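Local coordinates for protein ofchtiv-allosamidin (Ostrinia furnacalis, PDB 6JMB) that probably hydrolyses the beta-1,4 linkages of chitin as an insect group IV chitinase of glycoside hydrolase family 18, and binds the inhibitor allosamidin, at residues Ile140-Arg151 against Ser175-Asp186; Asn62-Lys70 against Met112-Gly120. One frame throughout, in Å; residues are numbered along the deposited sequence.

How the contacts relate
From the N terminus, the chain first runs through Asn62-Lys70, on helix 62-67, and some forty residues later returns to it at Met112-Gly120, so contact 2 closes a loop that contains strand 77-83 and most of helix 99-116. Strand 120-124 follows, and helix 138-154 then opens contact 1, whose loop of 23 residues holds strand 160-165 and closes at Ser175-Asp186. The two loops are in series, neither nested nor crossed; the centres lie about 24 Å apart and the contacts do not touch. Both join helices of the outer layer of the TIM barrel. Helix 99-116 links the two: its C-terminal end belongs to contact 2, and Glu149 and Leu150 of helix 138-154 pack on it.

Contact 1: residues Ile140-Arg151 against Ser175-Asp186; sequences IEQFSTLLKELR and SYDVPSVAKYVD
The Tyr184 ring lies against the backbone and CB of Lys148, a knob in the hole formed by Ser144, Leu147, Lys148 and Arg151. Lys148 CB makes a CH-pi contact 3.6 Å from the centroid of the Tyr184 ring, while Lys183 CG covers the ring's opposite face. One turn on, Arg151 grips Tyr184 O side-on, through NE at 2.8 Å and NH2 at 3.1 Å, the oxygen lying in the guanidinium plane. Bends at chi2 (59°) and chi3 (60°) fold the arginine back to this carbonyl. Arg151 NH2 also forms a salt bridge with Asp186 OD2 at 2.8 Å, from above the carboxylate plane. At the other end Ser144 OG meets Ser180 OG at 2.7 Å. Phe143 CE2 touches both Tyr176 CD1 and Val181 CG2, and Leu147 CD1 continues the apolar seam onto Val181.

Farther out, Asp177 OD2 caps helix 178-184 through Ser180 N and also takes the Ser180 OG bond; a water joins Ile140 O, Ser144 OG and Asp177 N. Arg151 NH1 has a second salt bridge, to Asp155, and Asp186 OD2 also accepts from Leu161 N. The helices run nearly parallel, 16° apart with axes 9.0 Å apart, as neighbouring outer helices of a TIM barrel do.

Contact 2: residues Asn62-Lys70 against Met112-Gly120; sequences NFKQFTSLK and MILEYNFDG
Phe63 CD2 sits over the centre of the Tyr116 ring, 3.3 Å above its plane, with Glu115 CG against the opposite face nearer the rim. The Phe63 and Tyr116 rings are oblique to each other, centroids 4.6 Å apart. Phe118 turns its edge toward the face of Phe63 in an offset edge-to-face pair, planes at 77°. One face of Phe118 carries the methyl of Thr67, whose CG2 lies 3.6 Å from the ring centroid in a CH-pi contact. Met112 CE closes on the far end of Phe63, at CZ.

Thr67 works with both branches: with chi1 at 62°, OG1 stands between the backbone N and the carbonyl carbon and donates to Tyr116 O at 2.7 Å, while CG2 is left over Phe118. The same hydroxyl accepts from a water that Lys64 NZ and Asn117 ND2 donate to. Lys70, bent at chi3, brings NZ to Asn117 O at 2.8 Å and to Asp119 OD2 at 2.9 Å, the latter a salt bridge on the syn side of the carboxylate; OD2 also accepts from Thr78 N. A methionine in place of Lys70 would probably leave the Asp119 carboxylate without its countercharge and Asn117 O without this donor.

Asn117, the first residue to leave helical angles, has positive phi in a Schellman motif, and at this turn Tyr116 O and Asn117 O face Thr67 and Lys70. Tyr38, of strand 35-43, adds a further ring next to Phe63 and Phe66, and Val80 of strand 77-83 packs on Phe118. Helical segments 62-67 and 112-116 cross at 70°, and the helix-to-strand turn into strand 120-124 of the TIM barrel packs on helix 62-67.

Contact 1: residues Ile140-Arg151 against Ser175-Asp186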
# COMPACT_ATOMS: atom_id res chain seq x y z
N ILE A 140 11.15 -14.54 -11.06
CA ILE A 140 11.52 -14.65 -9.64
C ILE A 140 13.01 -14.42 -9.47
O ILE A 140 13.45 -13.67 -8.59
CB ILE A 140 11.07 -16.01 -9.07
CG1 ILE A 140 9.57 -16.21 -9.24
CG2 ILE A 140 11.47 -16.11 -7.60
CD1 ILE A 140 9.10 -17.63 -8.91
N GLU A 141 13.82 -15.07 -10.33
CA GLU A 141 15.26 -14.86 -10.29
C GLU A 141 15.61 -13.44 -10.71
O GLU A 141 16.41 -12.76 -10.05
CB GLU A 141 15.98 -15.87 -11.17
CG GLU A 141 17.46 -15.54 -11.34
CD GLU A 141 18.16 -16.37 -12.40
OE1 GLU A 141 17.57 -17.36 -12.89
OE2 GLU A 141 19.31 -16.02 -12.74
N GLN A 142 15.02 -12.98 -11.82
CA GLN A 142 15.45 -11.70 -12.38
C GLN A 142 15.10 -10.54 -11.46
O GLN A 142 15.83 -9.54 -11.44
CB GLN A 142 14.86 -11.50 -13.78
CG GLN A 142 15.17 -12.61 -14.78
CD GLN A 142 16.64 -12.96 -14.85
OE1 GLN A 142 17.50 -12.09 -14.75
NE2 GLN A 142 16.94 -14.24 -15.05
N PHE A 143 14.00 -10.65 -10.71
CA PHE A 143 13.67 -9.64 -9.72
C PHE A 143 14.79 -9.50 -8.69
O PHE A 143 15.24 -8.39 -8.38
CB PHE A 143 12.35 -10.01 -9.04
CG PHE A 143 11.86 -9.01 -8.03
CD1 PHE A 143 11.62 -7.69 -8.37
CD2 PHE A 143 11.60 -9.42 -6.73
CE1 PHE A 143 11.14 -6.78 -7.43
CE2 PHE A 143 11.12 -8.51 -5.78
CZ PHE A 143 10.89 -7.20 -6.14
N SER A 144 15.29 -10.63 -8.18
CA SER A 144 16.37 -10.57 -7.21
C SER A 144 17.67 -10.06 -7.83
O SER A 144 18.41 -9.31 -7.18
CB SER A 144 16.56 -11.94 -6.55
OG SER A 144 15.50 -12.19 -5.64
N THR A 145 17.95 -10.44 -9.08
CA THR A 145 19.13 -9.90 -9.75
C THR A 145 19.02 -8.39 -9.90
O THR A 145 19.99 -7.66 -9.66
CB THR A 145 19.32 -10.58 -11.10
OG1 THR A 145 19.50 -11.98 -10.89
CG2 THR A 145 20.55 -10.03 -11.83
N LEU A 146 17.84 -7.91 -10.29
CA LEU A 146 17.63 -6.47 -10.43
C LEU A 146 17.90 -5.74 -9.12
O LEU A 146 18.57 -4.71 -9.10
CB LEU A 146 16.20 -6.22 -10.90
CG LEU A 146 15.76 -4.76 -10.97
CD1 LEU A 146 16.54 -4.01 -12.05
CD2 LEU A 146 14.27 -4.67 -11.24
N LEU A 147 17.38 -6.28 -8.01
CA LEU A 147 17.60 -5.63 -6.72
C LEU A 147 19.08 -5.63 -6.34
O LEU A 147 19.59 -4.63 -5.82
CB LEU A 147 16.77 -6.33 -5.64
CG LEU A 147 15.25 -6.23 -5.79
CD1 LEU A 147 14.56 -7.10 -4.74
CD2 LEU A 147 14.77 -4.79 -5.72
N LYS A 148 19.77 -6.74 -6.58
CA LYS A 148 21.21 -6.80 -6.31
C LYS A 148 21.96 -5.71 -7.07
O LYS A 148 22.81 -5.01 -6.51
CB LYS A 148 21.74 -8.18 -6.70
CG LYS A 148 23.24 -8.33 -6.55
CD LYS A 148 23.69 -9.69 -7.06
CE LYS A 148 25.19 -9.89 -6.87
NZ LYS A 148 25.68 -11.09 -7.60
N GLU A 149 21.64 -5.55 -8.36
CA GLU A 149 22.36 -4.59 -9.19
C GLU A 149 21.99 -3.15 -8.83
O GLU A 149 22.85 -2.26 -8.86
CB GLU A 149 22.12 -4.90 -10.66
CG GLU A 149 22.70 -6.26 -11.06
CD GLU A 149 22.44 -6.65 -12.50
OE1 GLU A 149 21.73 -5.90 -13.20
OE2 GLU A 149 22.94 -7.71 -12.94
N LEU A 150 20.73 -2.90 -8.47
CA LEU A 150 20.35 -1.58 -7.97
C LEU A 150 21.12 -1.24 -6.70
O LEU A 150 21.65 -0.14 -6.56
CB LEU A 150 18.84 -1.53 -7.71
CG LEU A 150 17.94 -1.32 -8.93
CD1 LEU A 150 16.53 -1.83 -8.65
CD2 LEU A 150 17.91 0.15 -9.37
N ARG A 151 21.19 -2.19 -5.77
CA ARG A 151 21.91 -1.95 -4.52
C ARG A 151 23.37 -1.61 -4.78
O ARG A 151 23.91 -0.67 -4.20
CB ARG A 151 21.79 -3.16 -3.60
CG ARG A 151 22.75 -3.14 -2.41
CD ARG A 151 22.54 -1.91 -1.54
NE ARG A 151 21.18 -1.86 -1.02
CZ ARG A 151 20.69 -0.86 -0.30
NH1 ARG A 151 21.44 0.20 -0.02
NH2 ARG A 151 19.43 -0.91 0.13
N SER A 175 6.05 -15.15 -6.74
CA SER A 175 6.80 -14.00 -7.22
C SER A 175 8.20 -13.85 -6.65
O SER A 175 9.04 -13.23 -7.30
CB SER A 175 6.05 -12.70 -6.91
OG SER A 175 4.83 -12.61 -7.63
N TYR A 176 8.48 -14.35 -5.44
CA TYR A 176 9.65 -13.90 -4.70
C TYR A 176 10.44 -15.04 -4.10
O TYR A 176 9.88 -16.01 -3.59
CB TYR A 176 9.27 -12.98 -3.54
CG TYR A 176 8.27 -11.91 -3.88
CD1 TYR A 176 8.60 -10.88 -4.76
CD2 TYR A 176 7.01 -11.92 -3.33
CE1 TYR A 176 7.67 -9.89 -5.08
CE2 TYR A 176 6.07 -10.95 -3.63
CZ TYR A 176 6.41 -9.94 -4.51
OH TYR A 176 5.48 -8.97 -4.81
N ASP A 177 11.75 -14.89 -4.12
CA ASP A 177 12.62 -15.61 -3.21
C ASP A 177 12.90 -14.67 -2.04
O ASP A 177 13.63 -13.68 -2.19
CB ASP A 177 13.91 -16.01 -3.90
CG ASP A 177 14.86 -16.69 -2.96
OD1 ASP A 177 14.65 -17.88 -2.70
OD2 ASP A 177 15.77 -16.01 -2.46
N VAL A 178 12.28 -14.95 -0.89
CA VAL A 178 12.28 -13.97 0.21
C VAL A 178 13.67 -13.61 0.71
O VAL A 178 13.96 -12.41 0.86
CB VAL A 178 11.31 -14.41 1.32
CG1 VAL A 178 11.40 -13.47 2.52
CG2 VAL A 178 9.88 -14.48 0.79
N PRO A 179 14.57 -14.55 0.98
CA PRO A 179 15.90 -14.15 1.49
C PRO A 179 16.67 -13.26 0.53
O PRO A 179 17.34 -12.32 0.98
CB PRO A 179 16.60 -15.49 1.76
CG PRO A 179 15.48 -16.47 1.94
CD PRO A 179 14.41 -16.02 1.00
N SER A 180 16.60 -13.52 -0.78
CA SER A 180 17.37 -12.69 -1.70
C SER A 180 16.73 -11.33 -1.93
O SER A 180 17.43 -10.36 -2.23
CB SER A 180 17.66 -13.42 -3.02
OG SER A 180 16.47 -13.78 -3.69
N VAL A 181 15.41 -11.23 -1.77
CA VAL A 181 14.76 -9.92 -1.81
C VAL A 181 15.14 -9.10 -0.58
O VAL A 181 15.56 -7.94 -0.69
CB VAL A 181 13.24 -10.07 -1.95
CG1 VAL A 181 12.53 -8.72 -1.75
CG2 VAL A 181 12.88 -10.67 -3.30
N ALA A 182 15.05 -9.71 0.61
CA ALA A 182 15.37 -8.99 1.84
C ALA A 182 16.82 -8.53 1.88
O ALA A 182 17.11 -7.44 2.39
CB ALA A 182 15.05 -9.86 3.06
N LYS A 183 17.73 -9.33 1.30
CA LYS A 183 19.16 -9.08 1.44
C LYS A 183 19.56 -7.70 0.92
O LYS A 183 20.41 -7.04 1.52
CB LYS A 183 19.93 -10.17 0.68
CG LYS A 183 21.43 -9.97 0.59
CD LYS A 183 22.07 -11.24 0.04
CE LYS A 183 23.58 -11.15 0.04
NZ LYS A 183 24.18 -12.37 -0.58
N TYR A 184 18.95 -7.26 -0.17
CA TYR A 184 19.40 -6.08 -0.91
C TYR A 184 18.63 -4.82 -0.57
O TYR A 184 19.04 -3.73 -1.01
CB TYR A 184 19.26 -6.34 -2.41
CG TYR A 184 20.12 -7.48 -2.85
CD1 TYR A 184 21.49 -7.43 -2.67
CD2 TYR A 184 19.56 -8.63 -3.39
CE1 TYR A 184 22.28 -8.46 -3.06
CE2 TYR A 184 20.36 -9.68 -3.77
CZ TYR A 184 21.72 -9.59 -3.60
OH TYR A 184 22.54 -10.63 -3.98
N VAL A 185 17.53 -4.92 0.16
CA VAL A 185 16.66 -3.78 0.38
C VAL A 185 16.84 -3.25 1.80
O VAL A 185 17.24 -3.97 2.72
CB VAL A 185 15.18 -4.10 0.10
CG1 VAL A 185 15.01 -4.55 -1.35
CG2 VAL A 185 14.65 -5.16 1.06
N ASP A 186 16.54 -1.96 1.96
CA ASP A 186 16.50 -1.38 3.30
C ASP A 186 15.31 -1.91 4.09
O ASP A 186 15.42 -2.14 5.30
CB ASP A 186 16.46 0.14 3.18
CG ASP A 186 17.77 0.69 2.68
OD1 ASP A 186 18.72 0.80 3.49
OD2 ASP A 186 17.88 0.97 1.47
O HOH W 1 12.78 -12.87 -5.92
O HOH W 2 20.82 1.79 2.45

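Contact 2: residues Asn62-Lys70 against Met112-Gly120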
# COMPACT_ATOMS: atom_id res chain seq x y z
N ASN A 62 6.16 18.90 -9.70
CA ASN A 62 5.61 18.15 -8.58
C ASN A 62 6.65 17.25 -7.91
O ASN A 62 6.65 17.12 -6.69
CB ASN A 62 4.38 17.35 -9.01
CG ASN A 62 3.36 17.22 -7.91
OD1 ASN A 62 2.99 18.20 -7.27
ND2 ASN A 62 2.88 16.00 -7.69
N PHE A 63 7.53 16.60 -8.70
CA PHE A 63 8.61 15.82 -8.10
C PHE A 63 9.39 16.67 -7.10
O PHE A 63 9.64 16.25 -5.97
CB PHE A 63 9.61 15.38 -9.17
CG PHE A 63 9.18 14.22 -10.06
CD1 PHE A 63 8.40 13.16 -9.61
CD2 PHE A 63 9.65 14.18 -11.36
CE1 PHE A 63 8.07 12.10 -10.48
CE2 PHE A 63 9.33 13.14 -12.22
CZ PHE A 63 8.55 12.10 -11.79
N LYS A 64 9.79 17.87 -7.54
CA LYS A 64 10.64 18.72 -6.71
C LYS A 64 9.87 19.32 -5.54
O LYS A 64 10.44 19.48 -4.45
CB LYS A 64 11.27 19.81 -7.58
CG LYS A 64 12.26 20.70 -6.85
CD LYS A 64 13.48 19.91 -6.39
CE LYS A 64 14.58 20.85 -5.92
NZ LYS A 64 15.59 20.15 -5.07
N GLN A 65 8.59 19.64 -5.72
CA GLN A 65 7.81 20.11 -4.58
C GLN A 65 7.73 19.04 -3.51
O GLN A 65 7.85 19.32 -2.31
CB GLN A 65 6.40 20.49 -5.03
CG GLN A 65 6.33 21.78 -5.83
CD GLN A 65 4.91 22.11 -6.23
OE1 GLN A 65 4.62 22.39 -7.39
NE2 GLN A 65 4.00 22.07 -5.26
N PHE A 66 7.58 17.78 -3.94
CA PHE A 66 7.50 16.65 -3.01
C PHE A 66 8.80 16.48 -2.24
O PHE A 66 8.80 16.38 -1.01
CB PHE A 66 7.16 15.40 -3.81
CG PHE A 66 6.94 14.16 -2.98
CD1 PHE A 66 5.69 13.89 -2.43
CD2 PHE A 66 7.96 13.25 -2.79
CE1 PHE A 66 5.48 12.73 -1.69
CE2 PHE A 66 7.76 12.10 -2.04
CZ PHE A 66 6.52 11.84 -1.50
N THR A 67 9.94 16.45 -2.95
CA THR A 67 11.20 16.27 -2.23
C THR A 67 11.55 17.49 -1.40
O THR A 67 12.27 17.36 -0.40
CB THR A 67 12.35 15.89 -3.18
OG1 THR A 67 12.56 16.95 -4.12
CG2 THR A 67 12.02 14.60 -3.92
N SER A 68 11.02 18.67 -1.75
CA SER A 68 11.25 19.87 -0.96
C SER A 68 10.56 19.82 0.40
O SER A 68 10.79 20.72 1.21
CB SER A 68 10.82 21.11 -1.73
OG SER A 68 11.71 21.34 -2.81
N LEU A 69 9.71 18.82 0.66
CA LEU A 69 9.21 18.63 2.01
C LEU A 69 10.34 18.45 3.02
O LEU A 69 10.13 18.68 4.21
CB LEU A 69 8.25 17.45 2.06
CG LEU A 69 6.92 17.62 1.32
CD1 LEU A 69 6.23 16.27 1.13
CD2 LEU A 69 6.01 18.62 2.04
N LYS A 70 11.52 18.03 2.56
CA LYS A 70 12.68 17.93 3.45
C LYS A 70 13.14 19.29 3.96
O LYS A 70 13.88 19.34 4.94
CB LYS A 70 13.82 17.20 2.74
CG LYS A 70 13.52 15.73 2.50
CD LYS A 70 14.70 15.03 1.84
CE LYS A 70 14.77 15.34 0.35
NZ LYS A 70 15.86 14.55 -0.29
N MET A 112 16.71 10.27 -12.49
CA MET A 112 15.52 10.92 -11.94
C MET A 112 15.67 11.16 -10.45
O MET A 112 15.33 12.24 -9.95
CB MET A 112 14.28 10.07 -12.24
CG MET A 112 13.94 9.98 -13.72
SD MET A 112 12.47 8.99 -14.05
CE MET A 112 11.18 10.14 -13.59
N ILE A 113 16.19 10.17 -9.72
CA ILE A 113 16.36 10.31 -8.28
C ILE A 113 17.26 11.50 -7.95
O ILE A 113 16.94 12.33 -7.10
CB ILE A 113 16.88 8.99 -7.69
CG1 ILE A 113 15.74 7.96 -7.65
CG2 ILE A 113 17.51 9.20 -6.31
CD1 ILE A 113 16.21 6.53 -7.50
N LEU A 114 18.40 11.60 -8.64
CA LEU A 114 19.34 12.67 -8.32
C LEU A 114 18.84 14.03 -8.80
O LEU A 114 18.97 15.03 -8.08
CB LEU A 114 20.72 12.36 -8.92
CG LEU A 114 21.41 11.12 -8.35
CD1 LEU A 114 22.68 10.78 -9.12
CD2 LEU A 114 21.72 11.31 -6.87
N GLU A 115 18.26 14.09 -9.99
CA GLU A 115 17.86 15.39 -10.53
C GLU A 115 16.69 15.99 -9.76
O GLU A 115 16.59 17.22 -9.65
CB GLU A 115 17.57 15.30 -12.03
CG GLU A 115 16.24 14.70 -12.39
CD GLU A 115 16.05 14.60 -13.90
OE1 GLU A 115 16.07 15.66 -14.55
OE2 GLU A 115 15.88 13.48 -14.42
N TYR A 116 15.82 15.16 -9.20
CA TYR A 116 14.66 15.64 -8.47
C TYR A 116 14.85 15.58 -6.96
O TYR A 116 13.92 15.93 -6.22
CB TYR A 116 13.40 14.89 -8.90
CG TYR A 116 13.11 15.07 -10.38
CD1 TYR A 116 12.87 16.33 -10.91
CD2 TYR A 116 13.09 13.98 -11.25
CE1 TYR A 116 12.62 16.50 -12.27
CE2 TYR A 116 12.85 14.15 -12.61
CZ TYR A 116 12.61 15.41 -13.10
OH TYR A 116 12.36 15.59 -14.45
N ASN A 117 16.02 15.16 -6.49
CA ASN A 117 16.39 15.16 -5.07
C ASN A 117 15.62 14.13 -4.25
O ASN A 117 15.33 14.36 -3.07
CB ASN A 117 16.31 16.56 -4.44
CG ASN A 117 17.11 16.65 -3.16
OD1 ASN A 117 18.17 16.04 -3.03
ND2 ASN A 117 16.60 17.41 -2.20
N PHE A 118 15.30 12.98 -4.84
CA PHE A 118 14.79 11.86 -4.07
C PHE A 118 15.93 11.19 -3.30
O PHE A 118 17.11 11.34 -3.63
CB PHE A 118 14.12 10.84 -5.00
CG PHE A 118 12.77 11.27 -5.52
CD1 PHE A 118 11.64 11.18 -4.71
CD2 PHE A 118 12.63 11.74 -6.82
CE1 PHE A 118 10.40 11.57 -5.19
CE2 PHE A 118 11.39 12.13 -7.31
CZ PHE A 118 10.27 12.05 -6.49
N ASP A 119 15.56 10.42 -2.28
CA ASP A 119 16.53 9.72 -1.45
C ASP A 119 16.63 8.24 -1.77
O ASP A 119 17.40 7.53 -1.11
CB ASP A 119 16.19 9.91 0.03
CG ASP A 119 16.18 11.36 0.42
OD1 ASP A 119 17.27 11.97 0.42
OD2 ASP A 119 15.09 11.90 0.69
N GLY A 120 15.88 7.76 -2.75
CA GLY A 120 15.94 6.36 -3.11
C GLY A 120 14.75 5.96 -3.95
O GLY A 120 13.93 6.78 -4.35
O HOH W 3 14.04 19.04 -3.23